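Local coordinates for ribosomal RNA small subunit methyltransferase D (Haemophilus influenzae, PDB 2IFT), which probably transfers a methyl group from S-adenosyl-L-methionine to N2 of guanine 966 in the 16S rRNA of the assembled 30S ribosomal particle, at residues 18-23 and 70-75; 59-64 and 129-134; 158-163 and 186-191. All blocks are in the same frame, centred on the assembly; numbering follows the deposited sequence.

Contact 1 of 3, residues 18-23 and 70-75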
loop_
_atom_site.group_PDB
_atom_site.type_symbol
_atom_site.label_atom_id
_atom_site.label_comp_id
_atom_site.label_asym_id
_atom_site.label_seq_id
_atom_site.Cartn_x
_atom_site.Cartn_y
_atom_site.Cartn_z
ATOM N N GLY A 18 -16.430 2.192 -2.494
ATOM C CA GLY A 18 -16.231 1.938 -3.907
ATOM C C GLY A 18 -17.301 1.023 -4.472
ATOM O O GLY A 18 -18.305 0.739 -3.815
ATOM N N LEU A 19 -17.063 0.551 -5.691
ATOM C CA LEU A 19 -17.985 -0.323 -6.398
ATOM C C LEU A 19 -18.268 -1.634 -5.701
ATOM O O LEU A 19 -19.375 -2.167 -5.804
ATOM C CB LEU A 19 -17.440 -0.649 -7.784
ATOM C CG LEU A 19 -16.854 0.493 -8.604
ATOM C CD1 LEU A 19 -16.668 0.007 -10.037
ATOM C CD2 LEU A 19 -17.779 1.710 -8.555
ATOM N N TRP A 20 -17.269 -2.165 -5.006
ATOM C CA TRP A 20 -17.431 -3.443 -4.334
ATOM C C TRP A 20 -17.695 -3.331 -2.849
ATOM O O TRP A 20 -17.543 -4.305 -2.112
ATOM C CB TRP A 20 -16.197 -4.315 -4.569
ATOM C CG TRP A 20 -15.757 -4.346 -5.996
ATOM C CD1 TRP A 20 -16.556 -4.296 -7.104
ATOM C CD2 TRP A 20 -14.416 -4.463 -6.475
ATOM N NE1 TRP A 20 -15.793 -4.375 -8.246
ATOM C CE2 TRP A 20 -14.472 -4.481 -7.887
ATOM C CE3 TRP A 20 -13.167 -4.558 -5.849
ATOM C CZ2 TRP A 20 -13.331 -4.589 -8.685
ATOM C CZ3 TRP A 20 -12.029 -4.666 -6.643
ATOM C CH2 TRP A 20 -12.122 -4.682 -8.047
ATOM N N ARG A 21 -18.102 -2.153 -2.398
ATOM C CA ARG A 21 -18.372 -1.988 -0.983
ATOM C C ARG A 21 -19.428 -2.987 -0.520
ATOM O O ARG A 21 -20.449 -3.179 -1.178
ATOM C CB ARG A 21 -18.828 -0.561 -0.686
ATOM C CG ARG A 21 -19.995 -0.077 -1.510
ATOM C CD ARG A 21 -21.023 0.576 -0.610
ATOM N NE ARG A 21 -20.445 0.960 0.674
ATOM C CZ ARG A 21 -21.156 1.370 1.719
ATOM N NH1 ARG A 21 -22.476 1.452 1.630
ATOM N NH2 ARG A 21 -20.552 1.671 2.859
ATOM N N GLY A 22 -19.163 -3.624 0.616
ATOM C CA GLY A 22 -20.083 -4.605 1.154
ATOM C C GLY A 22 -19.600 -6.020 0.903
ATOM O O GLY A 22 -19.834 -6.924 1.705
ATOM N N ARG A 23 -18.916 -6.226 -0.216
ATOM C CA ARG A 23 -18.427 -7.557 -0.522
ATOM C C ARG A 23 -17.400 -8.062 0.491
ATOM O O ARG A 23 -16.589 -7.303 1.019
ATOM C CB ARG A 23 -17.806 -7.607 -1.912
ATOM C CG ARG A 23 -17.351 -9.003 -2.267
ATOM C CD ARG A 23 -16.260 -8.995 -3.308
ATOM N NE ARG A 23 -16.750 -8.655 -4.640
ATOM C CZ ARG A 23 -17.648 -9.372 -5.306
ATOM N NH1 ARG A 23 -18.160 -10.469 -4.762
ATOM N NH2 ARG A 23 -18.023 -9.001 -6.522
ATOM N N GLU A 70 -9.286 -2.337 -1.557
ATOM C CA GLU A 70 -10.026 -1.115 -1.285
ATOM C C GLU A 70 -9.711 -0.113 -2.388
ATOM O O GLU A 70 -10.613 0.485 -2.971
ATOM C CB GLU A 70 -9.622 -0.541 0.067
ATOM C CG GLU A 70 -10.629 0.416 0.662
ATOM C CD GLU A 70 -11.969 -0.248 0.919
ATOM O OE1 GLU A 70 -12.007 -1.289 1.622
ATOM O OE2 GLU A 70 -12.990 0.276 0.416
ATOM N N ALA A 71 -8.424 0.061 -2.680
ATOM C CA ALA A 71 -8.002 0.985 -3.726
ATOM C C ALA A 71 -8.625 0.592 -5.061
ATOM O O ALA A 71 -9.044 1.450 -5.844
ATOM C CB ALA A 71 -6.489 0.987 -3.837
ATOM N N LEU A 72 -8.670 -0.709 -5.328
ATOM C CA LEU A 72 -9.269 -1.192 -6.561
ATOM C C LEU A 72 -10.748 -0.834 -6.588
ATOM O O LEU A 72 -11.244 -0.284 -7.567
ATOM C CB LEU A 72 -9.103 -2.702 -6.681
ATOM C CG LEU A 72 -7.715 -3.170 -7.119
ATOM C CD1 LEU A 72 -7.619 -4.681 -6.988
ATOM C CD2 LEU A 72 -7.462 -2.716 -8.556
ATOM N N SER A 73 -11.447 -1.131 -5.503
ATOM C CA SER A 73 -12.867 -0.825 -5.425
ATOM C C SER A 73 -13.115 0.639 -5.767
ATOM O O SER A 73 -14.123 0.976 -6.379
ATOM C CB SER A 73 -13.397 -1.113 -4.024
ATOM O OG SER A 73 -14.763 -0.748 -3.918
ATOM N N ARG A 74 -12.186 1.507 -5.384
ATOM C CA ARG A 74 -12.343 2.933 -5.647
ATOM C C ARG A 74 -11.818 3.357 -7.009
ATOM O O ARG A 74 -11.619 4.537 -7.263
ATOM C CB ARG A 74 -11.670 3.740 -4.539
ATOM C CG ARG A 74 -11.991 3.201 -3.156
ATOM C CD ARG A 74 -11.814 4.241 -2.066
ATOM N NE ARG A 74 -12.018 3.647 -0.745
ATOM C CZ ARG A 74 -12.439 4.313 0.328
ATOM N NH1 ARG A 74 -12.713 5.610 0.250
ATOM N NH2 ARG A 74 -12.581 3.679 1.484
ATOM N N GLN A 75 -11.597 2.387 -7.883
ATOM C CA GLN A 75 -11.124 2.657 -9.234
ATOM C C GLN A 75 -9.744 3.275 -9.380
ATOM O O GLN A 75 -9.565 4.218 -10.153
ATOM C CB GLN A 75 -12.134 3.528 -9.983
ATOM C CG GLN A 75 -13.245 2.732 -10.630
ATOM C CD GLN A 75 -13.980 1.880 -9.628
ATOM O OE1 GLN A 75 -14.664 2.400 -8.743
ATOM N NE2 GLN A 75 -13.832 0.561 -9.743
#
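The indole of W20 lies over the last turn of helix 66-73. S73 CA sits above one ring face, displaced toward the rim, 4.2 Å from the centroid of the six-membered ring in a CH-pi contact. L72 CB meets the same ring obliquely, at 3.5 Å from W20 CZ3. With W20 CG beside its own backbone N (chi1 -47°), the indole extends from the turn onto the helix backbone rather than onto a side-chain tip; I15 and C101 also touch it.

The polar half centres on S73. A type I turn from G18 to R21 presents two successive amides to this residue. L19 N donates to S73 O at 3.0 Å, approaching from well above the carbonyl plane, about 40° out of it. W20 N donates to S73 OG at 3.1 Å. The hydroxyl stands anti to its backbone N (chi1 177°), where it also hydrogen-bonds A17 O and lies 3.1 Å from G18 CA.

Just beyond, the helix ends in a Schellman motif, with Q75 at positive phi as its C-prime residue: Q75 N bonds L72 O at 2.7 Å and the following amide bonds A71 O. On the preceding turn the E70 carboxylate accepts the amides of I16 and A17 and forms a salt bridge with R74.

The hydroxyl of S73 thus serves both backbone polarities, taking an N-H from W20 and engaging the carbonyl of A17. The backbone carbonyl of S73, at a helix end likely to carry partial negative charge, is met by L19 N.

Contact 2 of 3, residues 59-64 and 129-134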
loop_
_atom_site.group_PDB
_atom_site.type_symbol
_atom_site.label_atom_id
_atom_site.label_comp_id
_atom_site.label_asym_id
_atom_site.label_seq_id
_atom_site.Cartn_x
_atom_site.Cartn_y
_atom_site.Cartn_z
ATOM N N ASP A 59 0.914 -2.121 -2.808
ATOM C CA ASP A 59 0.519 -2.601 -1.498
ATOM C C ASP A 59 1.750 -3.427 -1.187
ATOM O O ASP A 59 1.876 -4.586 -1.624
ATOM C CB ASP A 59 -0.734 -3.483 -1.548
ATOM C CG ASP A 59 -1.294 -3.761 -0.153
ATOM O OD1 ASP A 59 -0.522 -3.645 0.819
ATOM O OD2 ASP A 59 -2.484 -4.100 -0.013
ATOM N N GLY A 60 2.669 -2.789 -0.462
ATOM C CA GLY A 60 3.958 -3.372 -0.126
ATOM C C GLY A 60 4.025 -4.748 0.480
ATOM O O GLY A 60 4.856 -5.563 0.077
ATOM N N PHE A 61 3.178 -4.995 1.467
ATOM C CA PHE A 61 3.135 -6.275 2.155
ATOM C C PHE A 61 1.648 -6.644 2.196
ATOM O O PHE A 61 1.011 -6.577 3.236
ATOM C CB PHE A 61 3.705 -6.126 3.576
ATOM C CG PHE A 61 5.136 -5.644 3.617
ATOM C CD1 PHE A 61 5.451 -4.319 3.341
ATOM C CD2 PHE A 61 6.175 -6.530 3.881
ATOM C CE1 PHE A 61 6.778 -3.882 3.326
ATOM C CE2 PHE A 61 7.509 -6.108 3.868
ATOM C CZ PHE A 61 7.812 -4.785 3.589
ATOM N N ALA A 62 1.124 -7.021 1.032
ATOM C CA ALA A 62 -0.272 -7.372 0.831
ATOM C C ALA A 62 -1.003 -8.120 1.943
ATOM O O ALA A 62 -1.870 -7.555 2.600
ATOM C CB ALA A 62 -0.408 -8.140 -0.475
ATOM N N GLY A 63 -0.668 -9.384 2.157
ATOM C CA GLY A 63 -1.367 -10.143 3.178
ATOM C C GLY A 63 -2.781 -10.366 2.666
ATOM O O GLY A 63 -2.966 -10.917 1.584
ATOM N N SER A 64 -3.778 -9.928 3.426
ATOM C CA SER A 64 -5.184 -10.061 3.027
ATOM C C SER A 64 -5.435 -9.317 1.720
ATOM O O SER A 64 -6.251 -9.740 0.909
ATOM C CB SER A 64 -6.095 -9.437 4.072
ATOM O OG SER A 64 -5.588 -9.624 5.374
ATOM N N VAL A 129 1.388 4.379 -1.942
ATOM C CA VAL A 129 2.062 3.224 -1.352
ATOM C C VAL A 129 1.566 2.888 0.050
ATOM O O VAL A 129 1.472 3.774 0.906
ATOM C CB VAL A 129 3.583 3.456 -1.266
ATOM C CG1 VAL A 129 4.253 2.272 -0.595
ATOM C CG2 VAL A 129 4.164 3.676 -2.657
ATOM N N PHE A 130 1.255 1.607 0.267
ATOM C CA PHE A 130 0.793 1.091 1.554
ATOM C C PHE A 130 1.893 0.212 2.148
ATOM O O PHE A 130 2.240 -0.831 1.579
ATOM C CB PHE A 130 -0.466 0.221 1.397
ATOM C CG PHE A 130 -1.597 0.894 0.678
ATOM C CD1 PHE A 130 -1.924 0.522 -0.619
ATOM C CD2 PHE A 130 -2.326 1.911 1.291
ATOM C CE1 PHE A 130 -2.967 1.150 -1.309
ATOM C CE2 PHE A 130 -3.369 2.544 0.614
ATOM C CZ PHE A 130 -3.688 2.158 -0.698
ATOM N N LEU A 131 2.448 0.636 3.277
ATOM C CA LEU A 131 3.490 -0.119 3.961
ATOM C C LEU A 131 3.047 -0.501 5.367
ATOM O O LEU A 131 3.129 0.319 6.291
ATOM C CB LEU A 131 4.767 0.704 4.078
ATOM C CG LEU A 131 5.549 1.029 2.822
ATOM C CD1 LEU A 131 6.725 1.891 3.206
ATOM C CD2 LEU A 131 6.013 -0.247 2.149
ATOM N N ASP A 132 2.571 -1.731 5.532
ATOM C CA ASP A 132 2.148 -2.200 6.843
ATOM C C ASP A 132 2.742 -3.578 7.165
ATOM O O ASP A 132 2.025 -4.554 7.367
ATOM C CB ASP A 132 0.621 -2.227 6.935
ATOM C CG ASP A 132 -0.006 -3.261 6.019
ATOM O OD1 ASP A 132 0.485 -3.429 4.881
ATOM O OD2 ASP A 132 -0.998 -3.900 6.437
ATOM N N PRO A 133 4.076 -3.668 7.214
ATOM C CA PRO A 133 4.723 -4.942 7.521
ATOM C C PRO A 133 4.754 -5.198 9.027
ATOM O O PRO A 133 4.423 -4.324 9.828
ATOM C CB PRO A 133 6.120 -4.752 6.959
ATOM C CG PRO A 133 6.381 -3.332 7.270
ATOM C CD PRO A 133 5.083 -2.656 6.851
ATOM N N PRO A 134 5.150 -6.413 9.429
ATOM C CA PRO A 134 5.218 -6.744 10.855
ATOM C C PRO A 134 6.175 -5.784 11.549
ATOM O O PRO A 134 7.045 -5.196 10.906
ATOM C CB PRO A 134 5.735 -8.179 10.843
ATOM C CG PRO A 134 5.121 -8.732 9.592
ATOM C CD PRO A 134 5.361 -7.612 8.597
HETATM O O HOH W 1 1.607 -3.305 2.674
#
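Residues 59-64, part of the glycine-rich first motif of the class I methyltransferases, meet the DPPF motif that begins at D132; in relatives these two loops border the S-adenosyl-L-methionine and substrate sites. Both leave the C-terminal ends of neighbouring parallel strands of the Rossmann-like sheet, D59 pairing with F130. G60 N closes the ladder with a hydrogen bond to F130 O (2.9 Å).

Past this bond the strands separate, and water 1 bridges them. It accepts from F61 N and lies within hydrogen-bonding distance of F130 O (2.8 Å) and D132 OD1 (2.5 Å), though it has too few protons for all acceptors nearby. D132 CG lies between its backbone N and carbonyl carbon (chi1 67°), bringing OD1 back to the water. D59 OD1 is 4.2 Å from D132 OD1, while D59 OD2 accepts G68 N from helix 66-73.

The F61 ring meets L131 CD2 in its plane, 3.9 Å from F61 CE1. P133 CB stands over the centre of the F61 ring in a CH-pi contact, 3.4 Å from the centroid and only 5° off the normal.

Contact 3 of 3, residues 158-163 and 186-191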
loop_
_atom_site.group_PDB
_atom_site.type_symbol
_atom_site.label_atom_id
_atom_site.label_comp_id
_atom_site.label_asym_id
_atom_site.label_seq_id
_atom_site.Cartn_x
_atom_site.Cartn_y
_atom_site.Cartn_z
ATOM N N LEU A 158 1.655 9.626 -2.098
ATOM C CA LEU A 158 1.311 9.550 -0.681
ATOM C C LEU A 158 1.811 8.208 -0.180
ATOM O O LEU A 158 1.688 7.201 -0.876
ATOM C CB LEU A 158 -0.204 9.630 -0.492
ATOM C CG LEU A 158 -0.824 10.884 -1.104
ATOM C CD1 LEU A 158 -2.329 10.879 -0.881
ATOM C CD2 LEU A 158 -0.189 12.118 -0.483
ATOM N N ILE A 159 2.396 8.193 1.010
ATOM C CA ILE A 159 2.908 6.949 1.570
ATOM C C ILE A 159 2.254 6.700 2.909
ATOM O O ILE A 159 2.376 7.499 3.842
ATOM C CB ILE A 159 4.435 6.977 1.788
ATOM C CG1 ILE A 159 5.128 7.534 0.548
ATOM C CG2 ILE A 159 4.947 5.548 2.083
ATOM C CD1 ILE A 159 4.860 6.730 -0.671
ATOM N N TYR A 160 1.542 5.586 2.980
ATOM C CA TYR A 160 0.851 5.183 4.185
ATOM C C TYR A 160 1.731 4.184 4.921
ATOM O O TYR A 160 2.218 3.205 4.341
ATOM C CB TYR A 160 -0.487 4.555 3.819
ATOM C CG TYR A 160 -1.256 4.055 5.006
ATOM C CD1 TYR A 160 -1.102 2.749 5.462
ATOM C CD2 TYR A 160 -2.125 4.894 5.690
ATOM C CE1 TYR A 160 -1.801 2.292 6.570
ATOM C CE2 TYR A 160 -2.826 4.449 6.802
ATOM C CZ TYR A 160 -2.661 3.144 7.238
ATOM O OH TYR A 160 -3.364 2.691 8.336
ATOM N N VAL A 161 1.937 4.434 6.202
ATOM C CA VAL A 161 2.782 3.566 6.998
ATOM C C VAL A 161 2.165 3.279 8.354
ATOM O O VAL A 161 1.617 4.166 9.003
ATOM C CB VAL A 161 4.175 4.207 7.203
ATOM C CG1 VAL A 161 5.061 3.291 8.036
ATOM C CG2 VAL A 161 4.812 4.497 5.850
ATOM N N GLU A 162 2.242 2.021 8.757
ATOM C CA GLU A 162 1.733 1.590 10.044
ATOM C C GLU A 162 2.913 0.990 10.770
ATOM O O GLU A 162 3.556 0.071 10.269
ATOM C CB GLU A 162 0.645 0.543 9.873
ATOM C CG GLU A 162 -0.652 1.095 9.338
ATOM C CD GLU A 162 -1.744 0.054 9.335
ATOM O OE1 GLU A 162 -2.875 0.384 8.934
ATOM O OE2 GLU A 162 -1.464 -1.099 9.737
ATOM N N THR A 163 3.189 1.500 11.958
ATOM C CA THR A 163 4.334 1.041 12.714
ATOM C C THR A 163 4.044 0.890 14.207
ATOM O O THR A 163 2.955 1.242 14.665
ATOM C CB THR A 163 5.495 2.022 12.461
ATOM O OG1 THR A 163 6.454 1.391 11.609
ATOM C CG2 THR A 163 6.138 2.486 13.744
ATOM N N VAL A 186 -0.330 0.999 17.623
ATOM C CA VAL A 186 0.032 1.295 16.248
ATOM C C VAL A 186 0.105 2.776 15.916
ATOM O O VAL A 186 -0.798 3.536 16.253
ATOM C CB VAL A 186 -0.964 0.641 15.268
ATOM C CG1 VAL A 186 -0.451 0.764 13.851
ATOM C CG2 VAL A 186 -1.170 -0.814 15.631
ATOM N N SER A 187 1.197 3.175 15.265
ATOM C CA SER A 187 1.374 4.550 14.815
ATOM C C SER A 187 1.028 4.539 13.333
ATOM O O SER A 187 1.613 3.784 12.559
ATOM C CB SER A 187 2.819 5.027 14.989
ATOM O OG SER A 187 3.131 5.256 16.349
ATOM N N TYR A 188 0.067 5.364 12.949
ATOM C CA TYR A 188 -0.358 5.459 11.559
ATOM C C TYR A 188 0.150 6.786 11.010
ATOM O O TYR A 188 -0.051 7.844 11.618
ATOM C CB TYR A 188 -1.887 5.403 11.476
ATOM C CG TYR A 188 -2.474 4.212 12.194
ATOM C CD1 TYR A 188 -2.570 2.970 11.565
ATOM C CD2 TYR A 188 -2.892 4.317 13.521
ATOM C CE1 TYR A 188 -3.068 1.858 12.240
ATOM C CE2 TYR A 188 -3.388 3.215 14.208
ATOM C CZ TYR A 188 -3.474 1.986 13.565
ATOM O OH TYR A 188 -3.949 0.882 14.251
ATOM N N ARG A 189 0.813 6.733 9.862
ATOM C CA ARG A 189 1.353 7.946 9.272
ATOM C C ARG A 189 1.068 8.034 7.799
ATOM O O ARG A 189 0.902 7.021 7.119
ATOM C CB ARG A 189 2.870 8.020 9.458
ATOM C CG ARG A 189 3.360 8.020 10.891
ATOM C CD ARG A 189 4.843 8.329 10.910
ATOM N NE ARG A 189 5.375 8.465 12.259
ATOM C CZ ARG A 189 5.714 7.445 13.039
ATOM N NH1 ARG A 189 5.575 6.199 12.597
ATOM N NH2 ARG A 189 6.201 7.675 14.256
ATOM N N LEU A 190 1.017 9.267 7.314
ATOM C CA LEU A 190 0.803 9.522 5.906
ATOM C C LEU A 190 1.844 10.555 5.502
ATOM O O LEU A 190 1.863 11.664 6.041
ATOM C CB LEU A 190 -0.602 10.069 5.668
ATOM C CG LEU A 190 -1.064 10.100 4.211
ATOM C CD1 LEU A 190 -1.074 8.674 3.645
ATOM C CD2 LEU A 190 -2.453 10.710 4.131
ATOM N N TYR A 191 2.728 10.179 4.583
ATOM C CA TYR A 191 3.759 11.081 4.092
ATOM C C TYR A 191 3.489 11.436 2.640
ATOM O O TYR A 191 2.760 10.726 1.944
ATOM C CB TYR A 191 5.155 10.432 4.127
ATOM C CG TYR A 191 5.697 10.046 5.482
ATOM C CD1 TYR A 191 5.460 8.777 6.013
ATOM C CD2 TYR A 191 6.475 10.930 6.215
ATOM C CE1 TYR A 191 5.990 8.400 7.248
ATOM C CE2 TYR A 191 7.011 10.567 7.452
ATOM C CZ TYR A 191 6.763 9.305 7.963
ATOM O OH TYR A 191 7.258 8.951 9.197
#
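E162 crosses the ring of its cross-strand partner Y188 obliquely. Its CB faces V186 CG1 at 4.1 Å. CG lies 3.5 Å from Y188 CD1, and beyond it the extended chain (chi2 -173°) carries CD along the ring rim to 3.7 Å from Y188 CE1. OE1 ends in the ring plane, at its edge, with the carboxylate turned 90° to the ring; OE2 lies toward D132 of the neighbouring loop. The hydroxyl of Y160 also points at OE1, although their modelled separation is doubtfully short. Y160 and Y188 lie side by side, Y160 OH being 3.3 Å from Y188 CD1, and L190 CD1 lies at the Y160 ring edge, near its plane.

The strands are antiparallel, and 186-193 is inserted between 157-164 and 175-183, the 3-2-1-4-5-7-6 strand order of class I methyltransferases. Six backbone bonds join I159 with Y191, V161 with R189 and T163 with S187. Helix 39-52 packs on the face bearing Y160, Y188 and L190; helix 139-149 reaches V161 and T163 on the other. There T163 CG2 meets the edge of the R189 guanidinium, 3.9 Å from NH1. R189 NE is held by E180 in a salt bridge, whereas the buried NH1 has no polar partner in the model.

Contacts 2 and 3 share the seven-stranded sheet, with centres about 11 Å apart: strands 126-131 and 157-164 are neighbours, joined by probable bonds from Y160 N to V129 O and from L131 N to Y160 O, each 2.8 Å. At the C-terminal end of this pair E162 OE2 packs 3.7 Å from D132 CB, placing contact 3 beside the probable methyl-transfer site, which the loops of contact 2 border as in relatives. Contact 1 lies about 18 Å from contact 2 and 21 Å from contact 3 between centres, about 4 and 10 Å between nearest atoms, without touching. Helix 66-73 ties it to the site: G68 binds D59, whereas S73 holds the 18-23 loop.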